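Local coordinates for protein putative tryptophan halogenase (Xanthomonas campestris pv. campestris, PDB 6Y1W) that is a putative flavin-dependent tryptophan halogenase, probably using FAD to halogenate its substrate in the manner of the related enzymes, at residues S248-Q253 with N285-S290; R242-D247 with F391-Y396; G215-D220 with R327-N332; E60-S65 with N160-L165. One frame throughout, in Å; residues are numbered along the deposited sequence.

Contact 1: S248-Q253 with N285-S290; sequences SALAVQ and NGIVYS
S248 and Y289 form the first pair of an antiparallel beta contact in which strand 248-254 runs beside strand 283-289 inside a larger mixed sheet. Backbone hydrogen bonds set the register: L250 and I287 exchange two, L250 N to I287 O at 3.0 Å and I287 N to L250 O at 2.9 Å, both in the carbonyl plane. At the next, non-hydrogen-bonded pair the strands draw closer, to 4.0 Å from A251 CA to G286 CA. Packing on the face of S248, L250 and V252 includes a CH-pi contact. S248 CB sits over one face of the Y289 ring, 3.6 Å from its centroid, because chi1 of 65° swings that ring between its backbone N and carbonyl carbon and across the neighbouring strand. Helix 296-306 lies against this side, where I287 and Y289 help line a butanediol pocket. Water adds a polar link, one molecule joining Y289 OH at 2.7 Å and, weakly, A249 O. At the far end V252 O is gripped twice: N285 N and N285 ND2 arrive from opposite faces of its carbonyl plane; ND2, which also bonds T254 OG1, is at 3.1 Å, with V252 O almost exactly in the N285 amide plane.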
loop_
_atom_site.group_PDB
_atom_site.type_symbol
_atom_site.label_atom_id
_atom_site.label_comp_id
_atom_site.label_asym_id
_atom_site.label_seq_id
_atom_site.Cartn_x
_atom_site.Cartn_y
_atom_site.Cartn_z
ATOM N N SER A 248 1.933 20.995 -26.315
ATOM C CA SER A 248 3.051 21.621 -26.998
ATOM C C SER A 248 4.052 22.128 -25.960
ATOM O O SER A 248 3.675 22.477 -24.842
ATOM C CB SER A 248 2.577 22.812 -27.833
ATOM O OG SER A 248 1.583 22.425 -28.786
ATOM N N ALA A 249 5.319 22.212 -26.365
ATOM C CA ALA A 249 6.277 22.893 -25.510
ATOM C C ALA A 249 7.343 23.560 -26.371
ATOM O O ALA A 249 7.608 23.154 -27.512
ATOM C CB ALA A 249 6.954 21.941 -24.526
ATOM N N LEU A 250 7.969 24.585 -25.799
ATOM C CA LEU A 250 9.185 25.172 -26.355
ATOM C C LEU A 250 10.232 25.129 -25.252
ATOM O O LEU A 250 9.932 25.546 -24.130
ATOM C CB LEU A 250 8.979 26.645 -26.746
ATOM C CG LEU A 250 8.300 26.939 -28.070
ATOM C CD1 LEU A 250 7.827 28.404 -28.103
ATOM C CD2 LEU A 250 9.263 26.613 -29.229
ATOM N N ALA A 251 11.454 24.672 -25.563
ATOM C CA ALA A 251 12.461 24.508 -24.517
ATOM C C ALA A 251 13.739 25.244 -24.899
ATOM O O ALA A 251 14.099 25.307 -26.077
ATOM C CB ALA A 251 12.764 23.022 -24.261
ATOM N N VAL A 252 14.423 25.804 -23.905
ATOM C CA VAL A 252 15.650 26.571 -24.180
ATOM C C VAL A 252 16.514 26.578 -22.926
ATOM O O VAL A 252 16.007 26.723 -21.808
ATOM C CB VAL A 252 15.323 28.014 -24.626
ATOM C CG1 VAL A 252 14.662 28.812 -23.470
ATOM C CG2 VAL A 252 16.610 28.736 -25.128
ATOM N N GLN A 253 17.834 26.490 -23.122
ATOM C CA GLN A 253 18.770 26.585 -22.017
ATOM C C GLN A 253 19.280 28.016 -21.899
ATOM O O GLN A 253 19.414 28.734 -22.890
ATOM C CB GLN A 253 19.940 25.590 -22.205
ATOM C CG GLN A 253 19.505 24.136 -22.456
ATOM C CD GLN A 253 18.642 23.509 -21.300
ATOM O OE1 GLN A 253 19.152 23.223 -20.215
ATOM N NE2 GLN A 253 17.342 23.287 -21.558
ATOM N N ASN A 285 14.926 25.693 -19.279
ATOM C CA ASN A 285 13.669 26.435 -19.284
ATOM C C ASN A 285 12.741 25.829 -20.319
ATOM O O ASN A 285 13.188 25.288 -21.329
ATOM C CB ASN A 285 13.856 27.923 -19.673
ATOM C CG ASN A 285 14.924 28.617 -18.850
ATOM O OD1 ASN A 285 14.624 29.283 -17.858
ATOM N ND2 ASN A 285 16.192 28.520 -19.306
ATOM N N GLY A 286 11.448 25.985 -20.108
ATOM C CA GLY A 286 10.512 25.608 -21.169
ATOM C C GLY A 286 9.140 26.151 -20.854
ATOM O O GLY A 286 8.859 26.527 -19.719
ATOM N N ILE A 287 8.287 26.229 -21.887
ATOM C CA ILE A 287 6.893 26.603 -21.676
ATOM C C ILE A 287 6.065 25.453 -22.221
ATOM O O ILE A 287 6.352 24.919 -23.302
ATOM C CB ILE A 287 6.523 27.968 -22.310
ATOM C CG1 ILE A 287 5.057 28.298 -21.991
ATOM C CG2 ILE A 287 6.764 28.026 -23.848
ATOM C CD1 ILE A 287 4.754 29.807 -22.113
ATOM N N VAL A 288 5.100 25.024 -21.423
ATOM C CA VAL A 288 4.186 23.944 -21.752
ATOM C C VAL A 288 2.850 24.606 -22.010
ATOM O O VAL A 288 2.382 25.350 -21.156
ATOM C CB VAL A 288 4.080 22.985 -20.560
ATOM C CG1 VAL A 288 2.915 21.993 -20.754
ATOM C CG2 VAL A 288 5.428 22.247 -20.329
ATOM N N TYR A 289 2.234 24.350 -23.160
ATOM C CA TYR A 289 1.008 25.090 -23.455
ATOM C C TYR A 289 0.075 24.269 -24.334
ATOM O O TYR A 289 0.409 23.184 -24.800
ATOM C CB TYR A 289 1.332 26.440 -24.136
ATOM C CG TYR A 289 1.975 26.307 -25.499
ATOM C CD1 TYR A 289 3.365 26.107 -25.642
ATOM C CD2 TYR A 289 1.222 26.447 -26.659
ATOM C CE1 TYR A 289 3.968 25.993 -26.897
ATOM C CE2 TYR A 289 1.810 26.341 -27.914
ATOM C CZ TYR A 289 3.163 26.121 -28.038
ATOM O OH TYR A 289 3.657 26.020 -29.304
ATOM N N SER A 290 -1.133 24.809 -24.537
ATOM C CA SER A 290 -2.163 24.147 -25.333
ATOM C C SER A 290 -2.349 24.886 -26.648
ATOM O O SER A 290 -2.742 26.062 -26.647
ATOM C CB SER A 290 -3.497 24.101 -24.596
ATOM O OG SER A 290 -4.477 23.526 -25.465
HETATM O O HOH W 1 1.897 23.699 -31.088
HETATM O O HOH W 2 6.016 24.833 -29.876
#

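Contact 2: R242-D247 with F391-Y396; sequences RWLFAD and FVILHY
L244 meets three side chains of one helix, V392, I393 and Y396, in a loop-on-helix contact: the link between strands 237-239 and 248-254 lies against the long helix 371-397. The interaction is apolar, with no hydrogen bond between the segments. L244 CD2 is the shared point, 3.7 Å from V392 CG1 and 3.8 Å from I393 CG1, and its side chain crosses each of the three at about a right angle. With chi1 at -68° its CG stands anti to the carbonyl carbon, which turns the branch toward the helix, where CD2 settles between V392 and Y396, one helical turn apart. Y396 offers CD2 to the same leucine methyl at 3.8 Å, while its hydroxyl is hydrogen-bonded to E344 and its ring meets W97 edge-to-face. H395, on another side of the helix, bonds E347, predicted to bind tryptophan. At the other flank the indole of W243 turns away from the helix, leaving its CB as the atom closest to I393 CD1, at 3.5 Å.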
loop_
_atom_site.group_PDB
_atom_site.type_symbol
_atom_site.label_atom_id
_atom_site.label_comp_id
_atom_site.label_asym_id
_atom_site.label_seq_id
_atom_site.Cartn_x
_atom_site.Cartn_y
_atom_site.Cartn_z
ATOM N N ARG A 242 -9.446 15.259 -22.698
ATOM C CA ARG A 242 -10.635 15.882 -22.106
ATOM C C ARG A 242 -10.354 16.526 -20.756
ATOM O O ARG A 242 -11.107 17.411 -20.334
ATOM C CB ARG A 242 -11.798 14.868 -21.933
ATOM C CG ARG A 242 -11.590 13.779 -20.841
ATOM C CD ARG A 242 -12.778 12.766 -20.771
ATOM N NE ARG A 242 -13.206 12.308 -22.094
ATOM C CZ ARG A 242 -14.368 12.619 -22.672
ATOM N NH1 ARG A 242 -14.656 12.152 -23.876
ATOM N NH2 ARG A 242 -15.243 13.400 -22.053
ATOM N N TRP A 243 -9.276 16.106 -20.061
ATOM C CA TRP A 243 -8.938 16.661 -18.753
ATOM C C TRP A 243 -7.671 17.497 -18.761
ATOM O O TRP A 243 -7.470 18.290 -17.836
ATOM C CB TRP A 243 -8.728 15.549 -17.722
ATOM C CG TRP A 243 -9.951 14.685 -17.499
ATOM C CD1 TRP A 243 -11.198 15.112 -17.114
ATOM C CD2 TRP A 243 -10.024 13.261 -17.644
ATOM N NE1 TRP A 243 -12.052 14.013 -17.002
ATOM C CE2 TRP A 243 -11.352 12.876 -17.330
ATOM C CE3 TRP A 243 -9.095 12.273 -18.012
ATOM C CZ2 TRP A 243 -11.778 11.539 -17.373
ATOM C CZ3 TRP A 243 -9.523 10.926 -18.050
ATOM C CH2 TRP A 243 -10.855 10.584 -17.723
ATOM N N LEU A 244 -6.790 17.282 -19.730
ATOM C CA LEU A 244 -5.446 17.858 -19.720
ATOM C C LEU A 244 -5.217 18.447 -21.100
ATOM O O LEU A 244 -5.146 17.705 -22.080
ATOM C CB LEU A 244 -4.397 16.785 -19.376
ATOM C CG LEU A 244 -4.499 16.294 -17.920
ATOM C CD1 LEU A 244 -3.560 15.069 -17.763
ATOM C CD2 LEU A 244 -4.136 17.452 -16.965
ATOM N N PHE A 245 -5.102 19.780 -21.175
ATOM C CA PHE A 245 -5.163 20.468 -22.463
ATOM C C PHE A 245 -3.805 20.749 -23.103
ATOM O O PHE A 245 -3.752 21.088 -24.294
ATOM C CB PHE A 245 -5.912 21.819 -22.321
ATOM C CG PHE A 245 -7.247 21.706 -21.621
ATOM C CD1 PHE A 245 -7.980 20.522 -21.629
ATOM C CD2 PHE A 245 -7.758 22.802 -20.934
ATOM C CE1 PHE A 245 -9.224 20.444 -20.954
ATOM C CE2 PHE A 245 -8.981 22.726 -20.275
ATOM C CZ PHE A 245 -9.707 21.558 -20.287
ATOM N N ALA A 246 -2.705 20.676 -22.351
ATOM C CA ALA A 246 -1.395 20.952 -22.951
ATOM C C ALA A 246 -1.007 19.899 -23.983
ATOM O O ALA A 246 -1.282 18.712 -23.816
ATOM C CB ALA A 246 -0.347 21.002 -21.839
ATOM N N ASP A 247 -0.372 20.354 -25.060
ATOM C CA ASP A 247 0.037 19.441 -26.124
ATOM C C ASP A 247 1.290 19.939 -26.825
ATOM O O ASP A 247 1.725 19.297 -27.796
ATOM C CB ASP A 247 -1.097 19.264 -27.141
ATOM C CG ASP A 247 -1.462 20.568 -27.858
ATOM O OD1 ASP A 247 -0.808 21.611 -27.668
ATOM O OD2 ASP A 247 -2.453 20.567 -28.621
ATOM N N PHE A 391 -3.472 13.411 -10.109
ATOM C CA PHE A 391 -2.753 14.458 -9.404
ATOM C C PHE A 391 -2.360 15.594 -10.351
ATOM O O PHE A 391 -2.336 16.770 -9.947
ATOM C CB PHE A 391 -1.511 13.854 -8.727
ATOM C CG PHE A 391 -1.017 14.681 -7.541
ATOM C CD1 PHE A 391 -1.520 14.445 -6.269
ATOM C CD2 PHE A 391 -0.053 15.683 -7.718
ATOM C CE1 PHE A 391 -1.072 15.213 -5.177
ATOM C CE2 PHE A 391 0.396 16.434 -6.654
ATOM C CZ PHE A 391 -0.104 16.206 -5.375
ATOM N N VAL A 392 -2.027 15.262 -11.605
ATOM C CA VAL A 392 -1.747 16.286 -12.599
ATOM C C VAL A 392 -3.011 17.081 -12.885
ATOM O O VAL A 392 -2.989 18.319 -12.914
ATOM C CB VAL A 392 -1.162 15.632 -13.860
ATOM C CG1 VAL A 392 -1.055 16.645 -15.042
ATOM C CG2 VAL A 392 0.205 14.976 -13.533
ATOM N N ILE A 393 -4.149 16.382 -13.021
ATOM C CA ILE A 393 -5.422 17.083 -13.234
ATOM C C ILE A 393 -5.732 18.019 -12.084
ATOM O O ILE A 393 -6.210 19.156 -12.291
ATOM C CB ILE A 393 -6.559 16.072 -13.426
ATOM C CG1 ILE A 393 -6.354 15.305 -14.726
ATOM C CG2 ILE A 393 -7.904 16.807 -13.541
ATOM C CD1 ILE A 393 -7.257 14.067 -14.852
ATOM N N LEU A 394 -5.443 17.579 -10.855
ATOM C CA LEU A 394 -5.665 18.419 -9.689
ATOM C C LEU A 394 -5.022 19.798 -9.835
ATOM O O LEU A 394 -5.625 20.815 -9.463
ATOM C CB LEU A 394 -5.112 17.692 -8.466
ATOM C CG LEU A 394 -5.016 18.516 -7.206
ATOM C CD1 LEU A 394 -6.400 18.983 -6.688
ATOM C CD2 LEU A 394 -4.314 17.706 -6.136
ATOM N N HIS A 395 -3.813 19.859 -10.404
ATOM C CA HIS A 395 -3.130 21.151 -10.519
ATOM C C HIS A 395 -3.912 22.144 -11.377
ATOM O O HIS A 395 -3.872 23.349 -11.106
ATOM C CB HIS A 395 -1.732 20.937 -11.100
ATOM C CG HIS A 395 -0.693 20.634 -10.063
ATOM N ND1 HIS A 395 -0.387 21.526 -9.048
ATOM C CD2 HIS A 395 0.105 19.549 -9.876
ATOM C CE1 HIS A 395 0.567 21.006 -8.286
ATOM N NE2 HIS A 395 0.893 19.816 -8.770
ATOM N N TYR A 396 -4.597 21.665 -12.416
ATOM C CA TYR A 396 -5.349 22.542 -13.307
ATOM C C TYR A 396 -6.747 22.821 -12.779
ATOM O O TYR A 396 -7.273 23.921 -13.007
ATOM C CB TYR A 396 -5.455 21.922 -14.707
ATOM C CG TYR A 396 -4.160 22.020 -15.471
ATOM C CD1 TYR A 396 -3.792 23.207 -16.074
ATOM C CD2 TYR A 396 -3.305 20.915 -15.603
ATOM C CE1 TYR A 396 -2.614 23.325 -16.804
ATOM C CE2 TYR A 396 -2.107 21.042 -16.326
ATOM C CZ TYR A 396 -1.789 22.244 -16.926
ATOM O OH TYR A 396 -0.643 22.409 -17.661
#

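Contact 3: G215-D220 with R327-N332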
loop_
_atom_site.group_PDB
_atom_site.type_symbol
_atom_site.label_atom_id
_atom_site.label_comp_id
_atom_site.label_asym_id
_atom_site.label_seq_id
_atom_site.Cartn_x
_atom_site.Cartn_y
_atom_site.Cartn_z
ATOM N N GLY A 215 15.064 -11.998 -31.065
ATOM C CA GLY A 215 14.982 -11.943 -29.614
ATOM C C GLY A 215 13.762 -12.675 -29.111
ATOM O O GLY A 215 12.876 -13.079 -29.876
ATOM N N ASP A 216 13.723 -12.837 -27.791
ATOM C CA ASP A 216 12.601 -13.477 -27.115
ATOM C C ASP A 216 11.672 -12.468 -26.464
ATOM O O ASP A 216 10.468 -12.715 -26.362
ATOM C CB ASP A 216 13.113 -14.459 -26.049
ATOM C CG ASP A 216 14.060 -15.494 -26.636
ATOM O OD1 ASP A 216 13.720 -16.076 -27.693
ATOM O OD2 ASP A 216 15.165 -15.685 -26.072
ATOM N N LEU A 217 12.228 -11.380 -25.970
ATOM C CA LEU A 217 11.471 -10.336 -25.293
ATOM C C LEU A 217 12.010 -9.034 -25.837
ATOM O O LEU A 217 13.222 -8.887 -25.976
ATOM C CB LEU A 217 11.653 -10.402 -23.786
ATOM C CG LEU A 217 11.010 -9.284 -22.981
ATOM C CD1 LEU A 217 9.484 -9.502 -22.913
ATOM C CD2 LEU A 217 11.617 -9.339 -21.575
ATOM N N PHE A 218 11.114 -8.116 -26.152
ATOM C CA PHE A 218 11.465 -6.864 -26.791
ATOM C C PHE A 218 10.984 -5.737 -25.900
ATOM O O PHE A 218 9.822 -5.730 -25.498
ATOM C CB PHE A 218 10.814 -6.738 -28.172
ATOM C CG PHE A 218 11.410 -7.710 -29.185
ATOM C CD1 PHE A 218 11.018 -9.033 -29.196
ATOM C CD2 PHE A 218 12.425 -7.288 -30.051
ATOM C CE1 PHE A 218 11.591 -9.916 -30.086
ATOM C CE2 PHE A 218 12.988 -8.160 -30.954
ATOM C CZ PHE A 218 12.567 -9.468 -30.983
ATOM N N LEU A 219 11.847 -4.771 -25.639
ATOM C CA LEU A 219 11.414 -3.579 -24.908
ATOM C C LEU A 219 11.275 -2.429 -25.894
ATOM O O LEU A 219 12.246 -2.072 -26.582
ATOM C CB LEU A 219 12.416 -3.206 -23.818
ATOM C CG LEU A 219 12.810 -4.346 -22.857
ATOM C CD1 LEU A 219 13.724 -3.795 -21.734
ATOM C CD2 LEU A 219 11.581 -5.077 -22.321
ATOM N N ASP A 220 10.086 -1.813 -25.948
ATOM C CA ASP A 220 9.864 -0.696 -26.877
ATOM C C ASP A 220 10.197 0.611 -26.169
ATOM O O ASP A 220 9.443 1.083 -25.313
ATOM C CB ASP A 220 8.423 -0.669 -27.381
ATOM C CG ASP A 220 8.254 0.292 -28.529
ATOM O OD1 ASP A 220 9.157 1.158 -28.721
ATOM O OD2 ASP A 220 7.220 0.235 -29.210
ATOM N N ARG A 327 -2.489 -1.326 -22.948
ATOM C CA ARG A 327 -1.722 -2.360 -22.279
ATOM C C ARG A 327 -0.258 -2.026 -22.498
ATOM O O ARG A 327 0.124 -1.668 -23.610
ATOM C CB ARG A 327 -2.078 -3.753 -22.852
ATOM C CG ARG A 327 -3.534 -4.106 -22.617
ATOM C CD ARG A 327 -3.947 -5.395 -23.336
ATOM N NE ARG A 327 -3.760 -5.340 -24.779
ATOM C CZ ARG A 327 -4.502 -4.615 -25.614
ATOM N NH1 ARG A 327 -5.499 -3.859 -25.145
ATOM N NH2 ARG A 327 -4.249 -4.644 -26.917
ATOM N N VAL A 328 0.537 -2.059 -21.434
ATOM C CA VAL A 328 1.948 -1.743 -21.642
ATOM C C VAL A 328 2.759 -2.989 -21.958
ATOM O O VAL A 328 3.820 -2.869 -22.588
ATOM C CB VAL A 328 2.528 -0.992 -20.431
ATOM C CG1 VAL A 328 1.939 0.414 -20.413
ATOM C CG2 VAL A 328 2.201 -1.680 -19.133
ATOM N N TRP A 329 2.253 -4.170 -21.606
ATOM C CA TRP A 329 2.886 -5.434 -21.961
ATOM C C TRP A 329 1.898 -6.148 -22.871
ATOM O O TRP A 329 0.778 -6.458 -22.448
ATOM C CB TRP A 329 3.175 -6.274 -20.721
ATOM C CG TRP A 329 4.029 -7.517 -20.976
ATOM C CD1 TRP A 329 4.209 -8.178 -22.151
ATOM C CD2 TRP A 329 4.806 -8.195 -20.002
ATOM N NE1 TRP A 329 5.054 -9.255 -21.966
ATOM C CE2 TRP A 329 5.425 -9.300 -20.654
ATOM C CE3 TRP A 329 5.030 -8.000 -18.643
ATOM C CZ2 TRP A 329 6.273 -10.167 -19.997
ATOM C CZ3 TRP A 329 5.872 -8.902 -17.960
ATOM C CH2 TRP A 329 6.469 -9.979 -18.653
ATOM N N GLU A 330 2.309 -6.383 -24.108
ATOM C CA GLU A 330 1.459 -7.062 -25.092
ATOM C C GLU A 330 2.312 -8.152 -25.714
ATOM O O GLU A 330 3.375 -7.852 -26.263
ATOM C CB GLU A 330 0.958 -6.061 -26.140
ATOM C CG GLU A 330 0.231 -6.672 -27.328
ATOM C CD GLU A 330 -1.214 -6.914 -27.031
ATOM O OE1 GLU A 330 -1.635 -6.659 -25.881
ATOM O OE2 GLU A 330 -1.927 -7.371 -27.948
ATOM N N LYS A 331 1.845 -9.408 -25.628
ATOM C CA LYS A 331 2.611 -10.541 -26.156
ATOM C C LYS A 331 4.025 -10.494 -25.571
ATOM O O LYS A 331 4.169 -10.525 -24.356
ATOM C CB LYS A 331 2.626 -10.534 -27.682
ATOM C CG LYS A 331 1.191 -10.530 -28.314
ATOM C CD LYS A 331 1.189 -10.926 -29.792
ATOM C CE LYS A 331 -0.248 -11.071 -30.328
ATOM N NZ LYS A 331 -1.080 -11.729 -29.306
ATOM N N ASN A 332 5.062 -10.450 -26.405
ATOM C CA ASN A 332 6.436 -10.442 -25.895
ATOM C C ASN A 332 7.091 -9.065 -26.007
ATOM O O ASN A 332 8.310 -8.963 -26.178
ATOM C CB ASN A 332 7.305 -11.498 -26.592
ATOM C CG ASN A 332 7.516 -11.220 -28.085
ATOM O OD1 ASN A 332 6.712 -10.570 -28.743
ATOM N ND2 ASN A 332 8.627 -11.692 -28.614
#
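A chi1 of 65° puts the N332 amide within reach of segment 215-220, placing CG between its backbone N and carbonyl carbon. From there ND2 donates to D216 O at 3.1 Å, standing above the carbonyl plane and not on a lone pair. A second grip comes from the main chain: N332 O accepts from F218 N at 2.9 Å, nearly along the C=O axis. ND2 also lies at the edge of the F218 ring, 3.6 Å from CD1, with amide and ring planes 73° apart. The other end of the amide is held as well, OD1 accepting from I202 N, so bonds at both ends should fix its rotation. L217 CD1 rests 3.5 Å from N332 O and approaches W329 CZ2 more loosely. The contact lies at one end of the eight-stranded mixed sheet: strand 217-220 runs between 18-22 and 333-335, strand 329-330 forms the outer edge, and helix 371-397 packs on W329 through I374 and Y377.

Contact 4: E60-S65 with N160-L165; sequences EATIPS and NYAYHL. With BUD ((2S,3S)-butane-2,3-diol), chain H.
A61 CB touches the H164 imidazole at its edge, near the ring plane, 3.8 Å from CD2. The two ring nitrogens are engaged elsewhere, ND1 with T87 and NE2 with T264, and this pair of bonds should fix how the ring is turned. On the other side of the strand, the Y161 ring has Y163 CE1 at its edge and in its plane; both phenols reach E77. T62 makes the main polar side-chain contact. Its OG1 lies between the backbone N and carbonyl carbon (chi1 56°), from where it donates to Y163 O at 2.7 Å, while T62 N makes only a weak bond to the same oxygen. CG2 of T62 points to L165 CD2, 3.8 Å away, the two side chains crossing at about a right angle. Past this point A162 CB packs under the main chain, 3.3 Å from I63 C, and P64 CG rests on Y161 O at 3.5 Å. Regular pairing is confined to the start, with hydrogen bonds from E60 N to L165 O and L165 N to E60 O, each 2.8 Å. I63 CB then approaches butanediol C1 at 3.8 Å. This is the edge of a three-stranded antiparallel sheet, 59-61, 162-166 and 87-89, whose third strand carries K89, the predicted active-site lysine; T62 O accepts from its NZ, consistent with a second-shell role in a flavin-dependent halogenase.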
loop_
_atom_site.group_PDB
_atom_site.type_symbol
_atom_site.label_atom_id
_atom_site.label_comp_id
_atom_site.label_asym_id
_atom_site.label_seq_id
_atom_site.Cartn_x
_atom_site.Cartn_y
_atom_site.Cartn_z
ATOM N N GLU A 60 16.360 18.018 -16.878
ATOM C CA GLU A 60 15.162 17.341 -16.416
ATOM C C GLU A 60 15.167 17.232 -14.902
ATOM O O GLU A 60 16.213 16.960 -14.307
ATOM C CB GLU A 60 15.106 15.943 -17.077
ATOM C CG GLU A 60 13.876 15.170 -16.780
ATOM C CD GLU A 60 13.603 14.044 -17.798
ATOM O OE1 GLU A 60 14.285 13.904 -18.844
ATOM O OE2 GLU A 60 12.639 13.305 -17.543
ATOM N N ALA A 61 14.003 17.413 -14.267
ATOM C CA ALA A 61 13.872 17.176 -12.832
ATOM C C ALA A 61 13.356 15.748 -12.548
ATOM O O ALA A 61 12.774 15.085 -13.408
ATOM C CB ALA A 61 12.933 18.220 -12.212
ATOM N N THR A 62 13.642 15.266 -11.341
ATOM C CA THR A 62 13.368 13.880 -10.959
ATOM C C THR A 62 12.717 13.878 -9.575
ATOM O O THR A 62 12.470 14.935 -8.957
ATOM C CB THR A 62 14.654 13.011 -10.925
ATOM O OG1 THR A 62 15.619 13.610 -10.054
ATOM C CG2 THR A 62 15.310 12.883 -12.310
ATOM N N ILE A 63 12.382 12.689 -9.100
ATOM C CA ILE A 63 11.784 12.531 -7.772
ATOM C C ILE A 63 12.519 11.449 -6.986
ATOM O O ILE A 63 13.390 10.755 -7.551
ATOM C CB ILE A 63 10.265 12.276 -7.888
ATOM C CG1 ILE A 63 9.953 11.129 -8.825
ATOM C CG2 ILE A 63 9.547 13.559 -8.406
ATOM C CD1 ILE A 63 8.419 10.835 -8.847
ATOM N N PRO A 64 12.240 11.292 -5.689
ATOM C CA PRO A 64 13.162 10.507 -4.845
ATOM C C PRO A 64 13.260 9.040 -5.200
ATOM O O PRO A 64 14.210 8.384 -4.752
ATOM C CB PRO A 64 12.594 10.701 -3.434
ATOM C CG PRO A 64 12.006 12.124 -3.492
ATOM C CD PRO A 64 11.376 12.171 -4.856
ATOM N N SER A 65 12.302 8.483 -5.937
ATOM C CA SER A 65 12.463 7.091 -6.353
ATOM C C SER A 65 13.765 6.861 -7.121
ATOM O O SER A 65 14.271 5.730 -7.130
ATOM C CB SER A 65 11.246 6.667 -7.177
ATOM O OG SER A 65 11.120 7.500 -8.330
ATOM N N ASN A 160 14.718 14.537 2.528
ATOM C CA ASN A 160 14.158 13.872 1.361
ATOM C C ASN A 160 14.407 14.716 0.118
ATOM O O ASN A 160 14.138 15.925 0.144
ATOM C CB ASN A 160 12.660 13.661 1.571
ATOM C CG ASN A 160 12.401 12.696 2.714
ATOM O OD1 ASN A 160 12.543 11.496 2.532
ATOM N ND2 ASN A 160 12.112 13.218 3.905
ATOM N N TYR A 161 14.938 14.101 -0.944
ATOM C CA TYR A 161 15.442 14.908 -2.056
ATOM C C TYR A 161 15.498 14.063 -3.321
ATOM O O TYR A 161 15.382 12.828 -3.293
ATOM C CB TYR A 161 16.853 15.475 -1.768
ATOM C CG TYR A 161 17.909 14.382 -1.705
ATOM C CD1 TYR A 161 18.201 13.727 -0.492
ATOM C CD2 TYR A 161 18.612 14.002 -2.842
ATOM C CE1 TYR A 161 19.108 12.691 -0.455
ATOM C CE2 TYR A 161 19.552 12.958 -2.794
ATOM C CZ TYR A 161 19.800 12.338 -1.584
ATOM O OH TYR A 161 20.714 11.304 -1.504
ATOM N N ALA A 162 15.691 14.762 -4.453
ATOM C CA ALA A 162 15.994 14.117 -5.726
ATOM C C ALA A 162 16.953 15.036 -6.489
ATOM O O ALA A 162 17.716 15.777 -5.849
ATOM C CB ALA A 162 14.722 13.831 -6.526
ATOM N N TYR A 163 16.910 15.035 -7.832
ATOM C CA TYR A 163 17.949 15.694 -8.627
ATOM C C TYR A 163 17.363 16.508 -9.769
ATOM O O TYR A 163 16.306 16.193 -10.316
ATOM C CB TYR A 163 18.893 14.668 -9.275
ATOM C CG TYR A 163 19.323 13.552 -8.335
ATOM C CD1 TYR A 163 20.274 13.792 -7.369
ATOM C CD2 TYR A 163 18.765 12.290 -8.457
ATOM C CE1 TYR A 163 20.684 12.768 -6.500
ATOM C CE2 TYR A 163 19.150 11.243 -7.593
ATOM C CZ TYR A 163 20.131 11.494 -6.648
ATOM O OH TYR A 163 20.473 10.429 -5.833
ATOM N N HIS A 164 18.119 17.521 -10.177
ATOM C CA HIS A 164 18.000 18.100 -11.500
ATOM C C HIS A 164 19.181 17.573 -12.294
ATOM O O HIS A 164 20.308 17.642 -11.803
ATOM C CB HIS A 164 18.073 19.636 -11.409
ATOM C CG HIS A 164 17.044 20.241 -10.489
ATOM N ND1 HIS A 164 17.382 20.827 -9.280
ATOM C CD2 HIS A 164 15.684 20.309 -10.574
ATOM C CE1 HIS A 164 16.284 21.282 -8.689
ATOM N NE2 HIS A 164 15.242 20.967 -9.446
ATOM N N LEU A 165 18.946 17.050 -13.506
ATOM C CA LEU A 165 20.056 16.421 -14.207
ATOM C C LEU A 165 19.992 16.705 -15.700
ATOM O O LEU A 165 18.964 17.111 -16.243
ATOM C CB LEU A 165 20.112 14.892 -13.963
ATOM C CG LEU A 165 18.835 14.084 -14.273
ATOM C CD1 LEU A 165 18.666 13.873 -15.775
ATOM C CD2 LEU A 165 18.845 12.719 -13.555
HETATM C C1 BUD H . 7.435 12.477 -5.309
HETATM O O1 BUD H . 5.793 14.153 -4.941
HETATM C C2 BUD H . 6.025 12.772 -4.795
HETATM O O2 BUD H . 4.604 12.534 -2.801
HETATM C C3 BUD H . 5.916 12.372 -3.319
HETATM C C4 BUD H . 6.332 10.903 -3.175
#

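In the fold
Contacts 1 and 2 form one unit: their centres lie 16 Å apart, and they meet where segment 242-247 runs into strand 248-254, with Y289 O probably hydrogen-bonded to D247 N at 2.9 Å and V288 CG1 against A246 CB. Contact 4 stands nearest the predicted active site, the side chain of H164 lying about 3 Å from that of K89; contact 2 lies near E347, predicted to bind tryptophan, with the side chain of V392 about 5 Å from that of E347. Nearest atoms of contacts 1 and 4 are about 7 Å apart. Contact 3 is remote, its centre about 28 Å from that of contact 4, yet helix 371-397 serves both it and contact 2.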